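Local atomic coordinates of cytochrome P450 (PDB entry 5L91), a protein that binds a heme b group and probably acts as a monooxygenase, using its iron to insert an oxygen atom from molecular oxygen into organic substrates. Residues Q290-I295 / P315-A320. Residues are numbered along the deposited sequence; the frame is centred on the assembly and turned at random.
With C0R (corticosterone), chain F; HEM (protoporphyrin IX containing Fe), chain C.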
# COMPACT_ATOMS: atom_id res chain seq x y z
N GLN A 290 8.28 0.29 -2.48
CA GLN A 290 9.69 0.65 -2.65
C GLN A 290 9.92 1.62 -3.80
O GLN A 290 10.87 2.40 -3.75
CB GLN A 290 10.51 -0.60 -2.92
CG GLN A 290 10.66 -1.48 -1.75
CD GLN A 290 11.45 -0.80 -0.60
OE1 GLN A 290 12.59 -0.41 -0.78
NE2 GLN A 290 10.83 -0.64 0.53
N ALA A 291 9.06 1.60 -4.81
CA ALA A 291 9.31 2.33 -6.04
C ALA A 291 7.99 2.57 -6.77
O ALA A 291 7.02 1.84 -6.59
CB ALA A 291 10.27 1.55 -6.95
N LEU A 292 7.99 3.60 -7.61
CA LEU A 292 6.83 3.92 -8.45
C LEU A 292 7.23 3.98 -9.91
O LEU A 292 8.35 3.59 -10.27
CB LEU A 292 6.20 5.24 -8.02
CG LEU A 292 5.51 5.19 -6.66
CD1 LEU A 292 5.09 6.57 -6.29
CD2 LEU A 292 4.33 4.26 -6.71
N HIS A 293 6.32 4.45 -10.75
CA HIS A 293 6.54 4.45 -12.18
C HIS A 293 6.03 5.76 -12.73
O HIS A 293 4.99 6.25 -12.31
CB HIS A 293 5.86 3.28 -12.88
CG HIS A 293 5.98 3.33 -14.36
ND1 HIS A 293 4.95 3.78 -15.17
CD2 HIS A 293 7.01 3.04 -15.19
CE1 HIS A 293 5.33 3.73 -16.43
NE2 HIS A 293 6.58 3.29 -16.47
N ARG A 294 6.82 6.36 -13.62
CA ARG A 294 6.44 7.59 -14.31
C ARG A 294 6.93 7.51 -15.75
O ARG A 294 7.81 6.71 -16.09
CB ARG A 294 7.02 8.84 -13.64
CG ARG A 294 6.43 9.15 -12.26
CD ARG A 294 5.02 9.65 -12.35
NE ARG A 294 4.45 10.13 -11.09
CZ ARG A 294 3.90 9.36 -10.15
NH1 ARG A 294 3.86 8.02 -10.27
NH2 ARG A 294 3.38 9.93 -9.10
N ILE A 295 6.32 8.33 -16.61
CA ILE A 295 6.76 8.46 -17.99
C ILE A 295 7.16 9.90 -18.23
O ILE A 295 6.41 10.81 -17.92
CB ILE A 295 5.67 8.03 -19.00
CG1 ILE A 295 5.35 6.54 -18.84
CG2 ILE A 295 6.14 8.31 -20.46
CD1 ILE A 295 4.05 6.12 -19.59
N PRO A 315 11.32 5.93 -9.85
CA PRO A 315 11.87 6.48 -8.59
C PRO A 315 11.72 5.51 -7.43
O PRO A 315 10.65 4.94 -7.21
CB PRO A 315 11.02 7.73 -8.36
CG PRO A 315 9.72 7.40 -8.95
CD PRO A 315 9.97 6.43 -10.12
N TRP A 316 12.82 5.31 -6.69
CA TRP A 316 12.92 4.33 -5.60
C TRP A 316 12.83 5.04 -4.25
O TRP A 316 13.84 5.38 -3.62
CB TRP A 316 14.22 3.53 -5.69
CG TRP A 316 14.29 2.68 -6.89
CD1 TRP A 316 14.64 3.08 -8.13
CD2 TRP A 316 13.98 1.29 -6.98
NE1 TRP A 316 14.60 2.03 -8.99
CE2 TRP A 316 14.19 0.92 -8.32
CE3 TRP A 316 13.55 0.33 -6.07
CZ2 TRP A 316 13.97 -0.37 -8.77
CZ3 TRP A 316 13.33 -0.94 -6.51
CH2 TRP A 316 13.56 -1.29 -7.85
N MET A 317 11.59 5.26 -3.81
CA MET A 317 11.41 5.80 -2.47
C MET A 317 12.14 4.96 -1.44
O MET A 317 12.74 5.50 -0.50
CB MET A 317 9.94 5.88 -2.11
CG MET A 317 9.13 6.72 -2.99
SD MET A 317 8.25 5.78 -4.25
CE MET A 317 7.05 4.89 -3.27
N GLY A 318 12.14 3.64 -1.61
CA GLY A 318 12.85 2.81 -0.64
C GLY A 318 14.29 3.25 -0.44
O GLY A 318 14.84 3.14 0.67
N SER A 319 14.92 3.74 -1.52
CA SER A 319 16.30 4.20 -1.51
C SER A 319 16.39 5.63 -1.01
O SER A 319 17.28 5.95 -0.23
CB SER A 319 16.89 4.09 -2.93
OG SER A 319 18.19 4.66 -3.04
N ALA A 320 15.49 6.50 -1.48
CA ALA A 320 15.40 7.85 -0.97
C ALA A 320 15.41 7.86 0.55
O ALA A 320 15.97 8.76 1.18
CB ALA A 320 14.12 8.52 -1.48
C1 C0R F . 4.96 -0.28 -10.93
C2 C0R F . 4.44 0.71 -9.90
C3 C0R F . 3.65 1.99 -10.46
C4 C0R F . 2.75 1.72 -11.80
C5 C0R F . 3.11 0.44 -12.61
C6 C0R F . 2.38 0.05 -13.96
C7 C0R F . 3.43 0.18 -15.16
C8 C0R F . 4.64 -0.68 -14.88
C9 C0R F . 5.25 -0.55 -13.41
C10 C0R F . 4.24 -0.54 -12.21
C11 C0R F . 6.43 -1.62 -13.27
C12 C0R F . 7.50 -1.53 -14.52
C13 C0R F . 6.91 -1.40 -15.93
C14 C0R F . 5.67 -0.33 -15.96
C15 C0R F . 5.22 -0.35 -17.21
C16 C0R F . 6.58 -0.39 -18.06
C17 C0R F . 7.71 -0.83 -16.86
C18 C0R F . 6.38 -2.81 -16.35
C19 C0R F . 3.51 -1.90 -12.12
C20 C0R F . 8.85 -1.72 -17.41
C21 C0R F . 10.13 -1.87 -16.56
O1 C0R F . 3.68 3.11 -9.96
O2 C0R F . 5.90 -2.82 -13.20
O3 C0R F . 8.72 -2.27 -18.50
O4 C0R F . 10.77 -3.09 -16.85
CHA HEM C . -1.55 6.55 -3.86
CHB HEM C . 1.28 4.00 -0.91
CHC HEM C . -2.51 2.46 1.62
CHD HEM C . -5.31 4.41 -1.78
C1A HEM C . -0.45 6.02 -3.24
C2A HEM C . 0.92 6.29 -3.60
C3A HEM C . 1.70 5.57 -2.79
C4A HEM C . 0.84 4.83 -1.90
CMA HEM C . 3.23 5.46 -2.77
CAA HEM C . 1.35 7.21 -4.75
CBA HEM C . 1.32 6.41 -6.05
CGA HEM C . 1.73 7.31 -7.21
O1A HEM C . 2.14 8.46 -6.98
O2A HEM C . 1.61 6.92 -8.38
C1B HEM C . 0.50 3.44 0.05
C2B HEM C . 1.03 2.76 1.20
C3B HEM C . -0.02 2.29 1.88
C4B HEM C . -1.22 2.72 1.20
CMB HEM C . 2.53 2.57 1.48
CAB HEM C . -0.05 1.49 3.20
CBB HEM C . 0.76 1.72 4.22
C1C HEM C . -3.63 2.88 0.96
C2C HEM C . -4.99 2.75 1.38
C3C HEM C . -5.76 3.32 0.43
C4C HEM C . -4.90 3.80 -0.62
CMC HEM C . -5.41 2.13 2.72
CAC HEM C . -7.29 3.44 0.36
CBC HEM C . -8.06 2.54 0.97
C1D HEM C . -4.54 5.12 -2.63
C2D HEM C . -5.03 5.84 -3.77
C3D HEM C . -4.00 6.43 -4.36
C4D HEM C . -2.82 6.11 -3.59
CMD HEM C . -6.52 5.88 -4.21
CAD HEM C . -4.00 7.32 -5.65
CBD HEM C . -4.08 8.80 -5.37
CGD HEM C . -3.96 9.61 -6.62
O1D HEM C . -4.42 10.77 -6.53
O2D HEM C . -3.49 9.11 -7.68
NA HEM C . -0.46 5.13 -2.18
NB HEM C . -0.87 3.40 0.06
NC HEM C . -3.61 3.51 -0.25
ND HEM C . -3.17 5.31 -2.52
FE HEM C . -2.04 4.44 -1.14
O HOH W 1 -1.88 2.75 -2.28
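Beside the heme, where the mixed sheet of the cytochrome P450 fold gives way to loop and helix, the loop leading into strand 294-296 runs antiparallel to the turn from strand 312-315 into helix 317-320. Two backbone bonds tie the segments: Leu-292 N gives its hydrogen to Pro-315 O at 3.0 Å, and Gly-318 N, in the first turn of the helix, reaches Gln-290 O at 2.8 Å with a nearly straight N-H...O angle of 176°. The methyl of Ala-291 sits over the six-membered ring of Trp-316, toward its rim, CB 3.6 Å from CE3, a CH-pi contact; the indole NE1 hydrogen-bonds to Asp-48 OD1. On the heme side, Leu-292 CG meets Met-317 SD at 3.7 Å, and the Met-317 chain folds at its second and third torsions (chi2 98°), carrying CE to Leu-292 CG and near heme CMA. His-293 turns one ring face to the corticosterone skeleton, CD2 lying 3.7 Å from C14. Arg-294 grips a heme propionate edge-on, NH2 to O1A at 2.9 Å and NH1 to O2A, while NH1 also hydrogen-bonds to His-293 O. A leucine in place of Arg-294 would probably leave that propionate without this charged partner and His-293 O with Arg-69 NH2 but one donor fewer. Backbone bonds and apolar packing thus join loop to strand end and helix start, while the guanidinium, bonded to both carboxylate oxygens, probably offsets their negative charge and helps hold the heme.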